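Long-range contact in bifunctional GH43-CE protein (Bacteroides eggerthii, PDB 6MLY), which probably releases xylose from xylan chains as a family 43 glycoside hydrolase, joined to a putative carbohydrate esterase domain: residues E433-E447 against Y458-G472. Residues are numbered along the deposited sequence; the frame is centred on the assembly and turned at random.
Sequences EKVPLNQQVVYFKAE and YFYYSLDGSNWKAIG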
ATOM      1  N   GLU A 433     -15.281   2.331  -0.573  1.00 82.26           N
ATOM      2  CA  GLU A 433     -15.943   3.439   0.105  1.00 81.44           C
ATOM      3  C   GLU A 433     -16.227   4.520  -0.940  1.00 82.00           C
ATOM      4  O   GLU A 433     -15.557   4.569  -1.984  1.00 81.15           O
ATOM      5  CB  GLU A 433     -15.055   3.939   1.248  1.00 79.92           C
ATOM      6  CG  GLU A 433     -15.667   5.045   2.087  1.00 80.63           C
ATOM      7  CD  GLU A 433     -14.779   5.543   3.216  1.00 80.97           C
ATOM      8  OE1 GLU A 433     -14.015   4.711   3.789  1.00 80.78           O
ATOM      9  OE2 GLU A 433     -14.839   6.771   3.509  1.00 82.17           O
ATOM     10  N   LYS A 434     -17.222   5.370  -0.662  1.00 81.87           N
ATOM     11  CA  LYS A 434     -17.687   6.355  -1.624  1.00 83.24           C
ATOM     12  C   LYS A 434     -18.277   7.563  -0.895  1.00 84.11           C
ATOM     13  O   LYS A 434     -19.259   7.423  -0.173  1.00 86.34           O
ATOM     14  CB  LYS A 434     -18.722   5.705  -2.542  1.00 86.44           C
ATOM     15  CG  LYS A 434     -19.276   6.607  -3.633  1.00 89.92           C
ATOM     16  CD  LYS A 434     -19.803   5.838  -4.826  1.00 95.67           C
ATOM     17  CE  LYS A 434     -20.737   4.709  -4.438  1.00100.31           C
ATOM     18  NZ  LYS A 434     -21.340   4.062  -5.626  1.00105.78           N
ATOM     19  N   VAL A 435     -17.665   8.736  -1.099  1.00 81.49           N
ATOM     20  CA  VAL A 435     -18.135  10.007  -0.544  1.00 81.89           C
ATOM     21  C   VAL A 435     -18.578  10.888  -1.708  1.00 82.45           C
ATOM     22  O   VAL A 435     -17.907  10.923  -2.734  1.00 83.21           O
ATOM     23  CB  VAL A 435     -17.049  10.704   0.303  1.00 82.31           C
ATOM     24  CG1 VAL A 435     -17.446  12.114   0.721  1.00 82.45           C
ATOM     25  CG2 VAL A 435     -16.675   9.881   1.527  1.00 83.25           C
ATOM     26  N   PRO A 436     -19.714  11.619  -1.593  1.00 82.73           N
ATOM     27  CA  PRO A 436     -20.101  12.592  -2.618  1.00 82.88           C
ATOM     28  C   PRO A 436     -19.176  13.820  -2.613  1.00 82.42           C
ATOM     29  O   PRO A 436     -18.679  14.220  -1.554  1.00 82.52           O
ATOM     30  CB  PRO A 436     -21.531  12.971  -2.207  1.00 83.66           C
ATOM     31  CG  PRO A 436     -21.534  12.785  -0.709  1.00 82.95           C
ATOM     32  CD  PRO A 436     -20.683  11.555  -0.486  1.00 81.92           C
ATOM     33  N   LEU A 437     -18.951  14.401  -3.797  1.00 81.21           N
ATOM     34  CA  LEU A 437     -18.197  15.645  -3.917  1.00 80.20           C
ATOM     35  C   LEU A 437     -19.151  16.782  -4.307  1.00 81.61           C
ATOM     36  O   LEU A 437     -19.959  16.633  -5.229  1.00 83.20           O
ATOM     37  CB  LEU A 437     -17.077  15.464  -4.948  1.00 79.61           C
ATOM     38  CG  LEU A 437     -16.085  16.623  -5.043  1.00 78.81           C
ATOM     39  CD1 LEU A 437     -15.404  16.881  -3.706  1.00 77.14           C
ATOM     40  CD2 LEU A 437     -15.049  16.366  -6.125  1.00 78.72           C
ATOM     41  N   ASN A 438     -19.057  17.902  -3.578  1.00 81.65           N
ATOM     42  CA  ASN A 438     -19.840  19.112  -3.837  1.00 82.64           C
ATOM     43  C   ASN A 438     -18.911  20.298  -4.142  1.00 83.50           C
ATOM     44  O   ASN A 438     -19.383  21.425  -4.250  1.00 85.05           O
ATOM     45  CB  ASN A 438     -20.779  19.408  -2.668  1.00 82.43           C
ATOM     46  CG  ASN A 438     -21.539  18.179  -2.211  1.00 81.59           C
ATOM     47  OD1 ASN A 438     -22.277  17.577  -2.988  1.00 82.65           O
ATOM     48  ND2 ASN A 438     -21.353  17.783  -0.959  1.00 79.69           N
ATOM     49  N   GLN A 439     -17.602  20.036  -4.272  1.00 83.23           N
ATOM     50  CA  GLN A 439     -16.611  20.989  -4.802  1.00 84.37           C
ATOM     51  C   GLN A 439     -16.099  20.475  -6.155  1.00 84.23           C
ATOM     52  O   GLN A 439     -16.542  19.436  -6.652  1.00 84.52           O
ATOM     53  CB  GLN A 439     -15.422  21.152  -3.851  1.00 85.15           C
ATOM     54  CG  GLN A 439     -15.801  21.412  -2.401  1.00 86.53           C
ATOM     55  CD  GLN A 439     -14.583  21.652  -1.542  1.00 87.14           C
ATOM     56  OE1 GLN A 439     -13.442  21.490  -1.980  1.00 85.45           O
ATOM     57  NE2 GLN A 439     -14.818  22.040  -0.297  1.00 88.95           N
ATOM     58  N   GLN A 440     -15.156  21.212  -6.749  1.00 83.44           N
ATOM     59  CA  GLN A 440     -14.503  20.766  -7.980  1.00 82.70           C
ATOM     60  C   GLN A 440     -12.989  20.625  -7.764  1.00 79.66           C
ATOM     61  O   GLN A 440     -12.374  19.730  -8.345  1.00 77.40           O
ATOM     62  CB  GLN A 440     -14.895  21.690  -9.132  1.00 84.66           C
ATOM     63  CG  GLN A 440     -16.406  21.815  -9.264  1.00 86.84           C
ATOM     64  CD  GLN A 440     -16.857  21.969 -10.695  1.00 89.29           C
ATOM     65  OE1 GLN A 440     -16.224  22.656 -11.496  1.00 89.08           O
ATOM     66  NE2 GLN A 440     -17.973  21.332 -11.016  1.00 91.63           N
ATOM     67  N   VAL A 441     -12.406  21.482  -6.915  1.00 78.77           N
ATOM     68  CA  VAL A 441     -11.046  21.275  -6.409  1.00 76.81           C
ATOM     69  C   VAL A 441     -11.091  20.174  -5.339  1.00 75.81           C
ATOM     70  O   VAL A 441     -11.876  20.243  -4.395  1.00 76.72           O
ATOM     71  CB  VAL A 441     -10.434  22.580  -5.860  1.00 77.12           C
ATOM     72  CG1 VAL A 441      -9.073  22.341  -5.216  1.00 75.43           C
ATOM     73  CG2 VAL A 441     -10.336  23.651  -6.939  1.00 77.53           C
ATOM     74  N   VAL A 442     -10.239  19.159  -5.514  1.00 74.30           N
ATOM     75  CA  VAL A 442     -10.141  18.016  -4.611  1.00 73.17           C
ATOM     76  C   VAL A 442      -8.663  17.602  -4.510  1.00 72.40           C
ATOM     77  O   VAL A 442      -7.880  17.795  -5.449  1.00 71.90           O
ATOM     78  CB  VAL A 442     -11.037  16.857  -5.094  1.00 73.45           C
ATOM     79  CG1 VAL A 442     -10.592  16.321  -6.444  1.00 73.80           C
ATOM     80  CG2 VAL A 442     -11.110  15.728  -4.080  1.00 72.75           C
ATOM     81  N   TYR A 443      -8.293  17.042  -3.355  1.00 71.02           N
ATOM     82  CA  TYR A 443      -6.930  16.627  -3.056  1.00 70.16           C
ATOM     83  C   TYR A 443      -6.918  15.114  -2.812  1.00 69.99           C
ATOM     84  O   TYR A 443      -7.944  14.533  -2.458  1.00 68.48           O
ATOM     85  CB  TYR A 443      -6.399  17.408  -1.850  1.00 69.66           C
ATOM     86  CG  TYR A 443      -6.295  18.901  -2.046  1.00 70.54           C
ATOM     87  CD1 TYR A 443      -7.405  19.724  -1.916  1.00 70.63           C
ATOM     88  CD2 TYR A 443      -5.083  19.500  -2.354  1.00 70.08           C
ATOM     89  CE1 TYR A 443      -7.314  21.095  -2.098  1.00 71.05           C
ATOM     90  CE2 TYR A 443      -4.974  20.871  -2.531  1.00 70.39           C
ATOM     91  CZ  TYR A 443      -6.093  21.671  -2.402  1.00 70.66           C
ATOM     92  OH  TYR A 443      -5.989  23.019  -2.578  1.00 70.46           O
ATOM     93  N   PHE A 444      -5.754  14.488  -3.033  1.00 70.26           N
ATOM     94  CA  PHE A 444      -5.540  13.058  -2.771  1.00 70.46           C
ATOM     95  C   PHE A 444      -4.115  12.827  -2.257  1.00 71.19           C
ATOM     96  O   PHE A 444      -3.203  13.597  -2.553  1.00 70.76           O
ATOM     97  CB  PHE A 444      -5.781  12.210  -4.023  1.00 70.21           C
ATOM     98  CG  PHE A 444      -7.199  12.229  -4.535  1.00 70.41           C
ATOM     99  CD1 PHE A 444      -8.212  11.577  -3.849  1.00 71.04           C
ATOM    100  CD2 PHE A 444      -7.523  12.899  -5.702  1.00 70.54           C
ATOM    101  CE1 PHE A 444      -9.515  11.593  -4.324  1.00 71.62           C
ATOM    102  CE2 PHE A 444      -8.826  12.915  -6.176  1.00 70.86           C
ATOM    103  CZ  PHE A 444      -9.820  12.260  -5.487  1.00 71.43           C
ATOM    104  N   LYS A 445      -3.960  11.739  -1.494  1.00 71.55           N
ATOM    105  CA  LYS A 445      -2.702  11.333  -0.877  1.00 71.93           C
ATOM    106  C   LYS A 445      -2.644   9.801  -0.893  1.00 71.69           C
ATOM    107  O   LYS A 445      -3.665   9.134  -0.770  1.00 72.11           O
ATOM    108  CB  LYS A 445      -2.611  11.910   0.542  1.00 73.29           C
ATOM    109  CG  LYS A 445      -1.324  11.624   1.309  1.00 73.85           C
ATOM    110  CD  LYS A 445      -1.006  12.650   2.397  1.00 75.21           C
ATOM    111  CE  LYS A 445      -1.911  12.556   3.609  1.00 75.45           C
ATOM    112  NZ  LYS A 445      -1.517  13.509   4.676  1.00 76.47           N
ATOM    113  N   ALA A 446      -1.440   9.259  -1.083  1.00 72.11           N
ATOM    114  CA  ALA A 446      -1.203   7.822  -1.064  1.00 71.29           C
ATOM    115  C   ALA A 446       0.087   7.552  -0.286  1.00 71.48           C
ATOM    116  O   ALA A 446       1.139   8.027  -0.681  1.00 72.20           O
ATOM    117  CB  ALA A 446      -1.122   7.297  -2.476  1.00 71.15           C
ATOM    118  N   GLU A 447      -0.028   6.818   0.826  1.00 72.21           N
ATOM    119  CA  GLU A 447       1.097   6.483   1.698  1.00 73.06           C
ATOM    120  C   GLU A 447       1.577   5.063   1.383  1.00 73.15           C
ATOM    121  O   GLU A 447       0.808   4.235   0.893  1.00 73.01           O
ATOM    122  CB  GLU A 447       0.699   6.579   3.173  1.00 73.63           C
ATOM    123  CG  GLU A 447       0.265   7.969   3.610  1.00 74.22           C
ATOM    124  CD  GLU A 447       0.197   8.156   5.116  1.00 75.64           C
ATOM    125  OE1 GLU A 447      -0.584   7.423   5.764  1.00 75.15           O
ATOM    126  OE2 GLU A 447       0.941   9.022   5.637  1.00 76.59           O
ATOM    127  N   TYR A 458      -1.954   3.146   2.138  1.00 75.40           N
ATOM    128  CA  TYR A 458      -3.107   3.871   2.674  1.00 75.31           C
ATOM    129  C   TYR A 458      -3.451   5.034   1.734  1.00 74.12           C
ATOM    130  O   TYR A 458      -2.570   5.808   1.355  1.00 73.62           O
ATOM    131  CB  TYR A 458      -2.822   4.419   4.078  1.00 74.65           C
ATOM    132  CG  TYR A 458      -2.110   3.477   5.017  1.00 74.72           C
ATOM    133  CD1 TYR A 458      -2.604   2.208   5.284  1.00 74.87           C
ATOM    134  CD2 TYR A 458      -0.948   3.869   5.668  1.00 75.22           C
ATOM    135  CE1 TYR A 458      -1.952   1.347   6.155  1.00 75.71           C
ATOM    136  CE2 TYR A 458      -0.283   3.020   6.540  1.00 75.73           C
ATOM    137  CZ  TYR A 458      -0.784   1.754   6.785  1.00 76.07           C
ATOM    138  OH  TYR A 458      -0.118   0.929   7.647  1.00 76.66           O
ATOM    139  N   PHE A 459      -4.736   5.157   1.385  1.00 74.73           N
ATOM    140  CA  PHE A 459      -5.236   6.260   0.563  1.00 75.15           C
ATOM    141  C   PHE A 459      -6.073   7.218   1.416  1.00 75.37           C
ATOM    142  O   PHE A 459      -6.764   6.793   2.344  1.00 76.28           O
ATOM    143  CB  PHE A 459      -6.069   5.727  -0.603  1.00 76.37           C
ATOM    144  CG  PHE A 459      -5.301   4.849  -1.555  1.00 76.39           C
ATOM    145  CD1 PHE A 459      -5.244   3.478  -1.364  1.00 77.85           C
ATOM    146  CD2 PHE A 459      -4.625   5.393  -2.638  1.00 76.54           C
ATOM    147  CE1 PHE A 459      -4.532   2.672  -2.242  1.00 77.63           C
ATOM    148  CE2 PHE A 459      -3.915   4.585  -3.513  1.00 76.48           C
ATOM    149  CZ  PHE A 459      -3.869   3.224  -3.314  1.00 76.91           C
ATOM    150  N   TYR A 460      -5.991   8.509   1.076  1.00 73.90           N
ATOM    151  CA  TYR A 460      -6.785   9.572   1.685  1.00 73.92           C
ATOM    152  C   TYR A 460      -7.329  10.485   0.579  1.00 72.95           C
ATOM    153  O   TYR A 460      -6.807  10.478  -0.545  1.00 72.99           O
ATOM    154  CB  TYR A 460      -5.950  10.433   2.640  1.00 74.50           C
ATOM    155  CG  TYR A 460      -5.202   9.716   3.736  1.00 74.13           C
ATOM    156  CD1 TYR A 460      -5.534   9.907   5.068  1.00 74.32           C
ATOM    157  CD2 TYR A 460      -4.121   8.898   3.454  1.00 74.13           C
ATOM    158  CE1 TYR A 460      -4.838   9.280   6.088  1.00 74.02           C
ATOM    159  CE2 TYR A 460      -3.416   8.261   4.462  1.00 74.09           C
ATOM    160  CZ  TYR A 460      -3.775   8.452   5.785  1.00 74.08           C
ATOM    161  OH  TYR A 460      -3.078   7.830   6.777  1.00 74.46           O
ATOM    162  N   TYR A 461      -8.365  11.269   0.916  1.00 72.30           N
ATOM    163  CA  TYR A 461      -8.799  12.411   0.106  1.00 71.46           C
ATOM    164  C   TYR A 461      -8.802  13.659   0.996  1.00 71.29           C
ATOM    165  O   TYR A 461      -8.505  13.573   2.181  1.00 71.51           O
ATOM    166  CB  TYR A 461     -10.150  12.135  -0.560  1.00 72.59           C
ATOM    167  CG  TYR A 461     -11.363  12.275   0.325  1.00 73.80           C
ATOM    168  CD1 TYR A 461     -11.979  13.503   0.511  1.00 75.19           C
ATOM    169  CD2 TYR A 461     -11.924  11.173   0.950  1.00 74.79           C
ATOM    170  CE1 TYR A 461     -13.101  13.637   1.314  1.00 76.40           C
ATOM    171  CE2 TYR A 461     -13.050  11.286   1.752  1.00 75.78           C
ATOM    172  CZ  TYR A 461     -13.643  12.525   1.933  1.00 76.06           C
ATOM    173  OH  TYR A 461     -14.748  12.653   2.722  1.00 76.62           O
ATOM    174  N   SER A 462      -9.105  14.813   0.397  1.00 71.16           N
ATOM    175  CA  SER A 462      -9.163  16.081   1.112  1.00 71.86           C
ATOM    176  C   SER A 462      -9.800  17.158   0.219  1.00 72.94           C
ATOM    177  O   SER A 462      -9.622  17.137  -0.995  1.00 73.23           O
ATOM    178  CB  SER A 462      -7.795  16.480   1.605  1.00 71.67           C
ATOM    179  OG  SER A 462      -7.797  17.800   2.125  1.00 72.70           O
ATOM    180  N   LEU A 463     -10.550  18.082   0.842  1.00 75.32           N
ATOM    181  CA  LEU A 463     -11.246  19.184   0.157  1.00 76.61           C
ATOM    182  C   LEU A 463     -10.503  20.505   0.399  1.00 77.90           C
ATOM    183  O   LEU A 463     -10.974  21.566  -0.006  1.00 79.10           O
ATOM    184  CB  LEU A 463     -12.680  19.270   0.694  1.00 77.36           C
ATOM    185  CG  LEU A 463     -13.455  17.953   0.762  1.00 77.03           C
ATOM    186  CD1 LEU A 463     -14.901  18.199   1.161  1.00 77.49           C
ATOM    187  CD2 LEU A 463     -13.399  17.209  -0.562  1.00 77.41           C
ATOM    188  N   ASP A 464      -9.320  20.406   1.014  1.00 79.22           N
ATOM    189  CA  ASP A 464      -8.668  21.480   1.753  1.00 83.11           C
ATOM    190  C   ASP A 464      -7.150  21.259   1.662  1.00 82.88           C
ATOM    191  O   ASP A 464      -6.691  20.166   1.309  1.00 83.60           O
ATOM    192  CB  ASP A 464      -9.230  21.476   3.180  1.00 84.97           C
ATOM    193  CG  ASP A 464      -8.648  22.480   4.161  1.00 87.88           C
ATOM    194  OD1 ASP A 464      -7.472  22.877   3.992  1.00 89.52           O
ATOM    195  OD2 ASP A 464      -9.377  22.832   5.115  1.00 89.97           O
ATOM    196  N   GLY A 465      -6.374  22.305   1.963  1.00 83.03           N
ATOM    197  CA  GLY A 465      -4.918  22.211   2.037  1.00 82.40           C
ATOM    198  C   GLY A 465      -4.443  21.049   2.905  1.00 81.71           C
ATOM    199  O   GLY A 465      -3.583  20.281   2.482  1.00 79.67           O
ATOM    200  N   SER A 466      -5.023  20.906   4.108  1.00 82.78           N
ATOM    201  CA  SER A 466      -4.369  20.165   5.205  1.00 82.32           C
ATOM    202  C   SER A 466      -5.238  19.059   5.835  1.00 80.12           C
ATOM    203  O   SER A 466      -4.681  18.109   6.376  1.00 78.09           O
ATOM    204  CB  SER A 466      -3.889  21.128   6.265  1.00 85.92           C
ATOM    205  OG  SER A 466      -2.977  20.494   7.152  1.00 87.30           O
ATOM    206  N   ASN A 467      -6.573  19.176   5.810  1.00 78.65           N
ATOM    207  CA  ASN A 467      -7.451  18.282   6.622  1.00 77.07           C
ATOM    208  C   ASN A 467      -7.688  16.961   5.869  1.00 73.39           C
ATOM    209  O   ASN A 467      -8.634  16.851   5.084  1.00 72.88           O
ATOM    210  CB  ASN A 467      -8.766  18.968   7.021  1.00 76.90           C
ATOM    211  N   TRP A 468      -6.853  15.951   6.161  1.00 71.91           N
ATOM    212  CA  TRP A 468      -6.799  14.702   5.386  1.00 70.47           C
ATOM    213  C   TRP A 468      -7.755  13.652   5.957  1.00 71.24           C
ATOM    214  O   TRP A 468      -7.534  13.133   7.046  1.00 71.00           O
ATOM    215  CB  TRP A 468      -5.358  14.174   5.300  1.00 69.46           C
ATOM    216  CG  TRP A 468      -4.514  14.990   4.373  1.00 69.23           C
ATOM    217  CD1 TRP A 468      -3.600  15.944   4.711  1.00 69.51           C
ATOM    218  CD2 TRP A 468      -4.560  14.968   2.939  1.00 68.50           C
ATOM    219  NE1 TRP A 468      -3.054  16.500   3.584  1.00 69.43           N
ATOM    220  CE2 TRP A 468      -3.624  15.920   2.482  1.00 68.87           C
ATOM    221  CE3 TRP A 468      -5.282  14.225   1.998  1.00 68.10           C
ATOM    222  CZ2 TRP A 468      -3.401  16.148   1.126  1.00 68.54           C
ATOM    223  CZ3 TRP A 468      -5.058  14.450   0.657  1.00 68.14           C
ATOM    224  CH2 TRP A 468      -4.129  15.399   0.230  1.00 68.16           C
ATOM    225  N   LYS A 469      -8.784  13.328   5.163  1.00 71.81           N
ATOM    226  CA  LYS A 469      -9.824  12.347   5.486  1.00 73.63           C
ATOM    227  C   LYS A 469      -9.467  10.996   4.849  1.00 74.34           C
ATOM    228  O   LYS A 469      -9.460  10.865   3.623  1.00 75.84           O
ATOM    229  CB  LYS A 469     -11.185  12.827   4.967  1.00 75.91           C
ATOM    230  CG  LYS A 469     -11.782  14.030   5.691  1.00 78.13           C
ATOM    231  CD  LYS A 469     -12.628  14.922   4.792  1.00 80.53           C
ATOM    232  CE  LYS A 469     -13.691  15.704   5.539  1.00 81.77           C
ATOM    233  NZ  LYS A 469     -14.935  14.917   5.721  1.00 82.93           N
ATOM    234  N   ALA A 470      -9.185   9.998   5.696  1.00 75.20           N
ATOM    235  CA  ALA A 470      -8.893   8.623   5.265  1.00 76.03           C
ATOM    236  C   ALA A 470     -10.092   8.055   4.495  1.00 76.99           C
ATOM    237  O   ALA A 470     -11.239   8.418   4.783  1.00 77.78           O
ATOM    238  CB  ALA A 470      -8.557   7.771   6.468  1.00 76.99           C
ATOM    239  N   ILE A 471      -9.821   7.165   3.530  1.00 75.99           N
ATOM    240  CA  ILE A 471     -10.879   6.558   2.717  1.00 76.76           C
ATOM    241  C   ILE A 471     -10.443   5.178   2.205  1.00 77.53           C
ATOM    242  O   ILE A 471      -9.340   5.008   1.654  1.00 78.55           O
ATOM    243  CB  ILE A 471     -11.296   7.486   1.556  1.00 76.85           C
ATOM    244  CG1 ILE A 471     -12.311   6.803   0.630  1.00 77.22           C
ATOM    245  CG2 ILE A 471     -10.080   7.983   0.790  1.00 77.25           C
ATOM    246  CD1 ILE A 471     -13.068   7.753  -0.273  1.00 77.81           C
ATOM    247  N   GLY A 472     -11.359   4.214   2.357  1.00 77.37           N
ATOM    248  CA  GLY A 472     -11.231   2.859   1.841  1.00 77.07           C
ATOM    249  C   GLY A 472     -10.348   1.995   2.730  1.00 77.15           C
ATOM    250  O   GLY A 472      -9.937   2.421   3.842  1.00 77.30           O
TER
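Lys445 lies over one face of the Trp468 indole, its NZ 3.4 Å from the centroid of the five-membered ring and 19° off the ring normal, the geometry of a cation-pi contact. CE adds a CH-pi contact to the same ring. The lysine reaches it because CG stands anti to the backbone N and the chain bends at chi3. Ser462 CB covers the opposite indole face, while Tyr443 CB touches Trp468 CH2 at 3.7 Å. Replacing Trp468 with an alanine would probably deprive the Lys445 ammonium of its aromatic platform and open a gap beside Tyr443 CB.

Further along this face, Tyr460 OH donates to Glu447 OE1 at 2.7 Å, approaching from above the carboxylate plane, which stands 86° to the ring; Ser515 holds Glu447 OE2, so both carboxylate oxygens are engaged. On the other face, Ala446 CB meets Phe459 CD2 at 4.0 Å, and Phe444 CE1 reaches Tyr461 CB. Val435 turns both methyls onto the Tyr461 hydroxyl, CG1 lying 3.4 Å from OH, and Gly472 N donates almost straight to Glu433 OE1.

Paired backbone bonds at Lys445–Tyr460 and a 159° angle between strand axes show antiparallel pairing of 441-447 with 458-462; as consecutive strands they form a beta hairpin. From the edge strand of the second sheet, Val435 reaches Tyr461 of the hairpin, and Glu433 the next strand, at Ile471 and Gly472, as expected of a concanavalin A-like beta-sandwich.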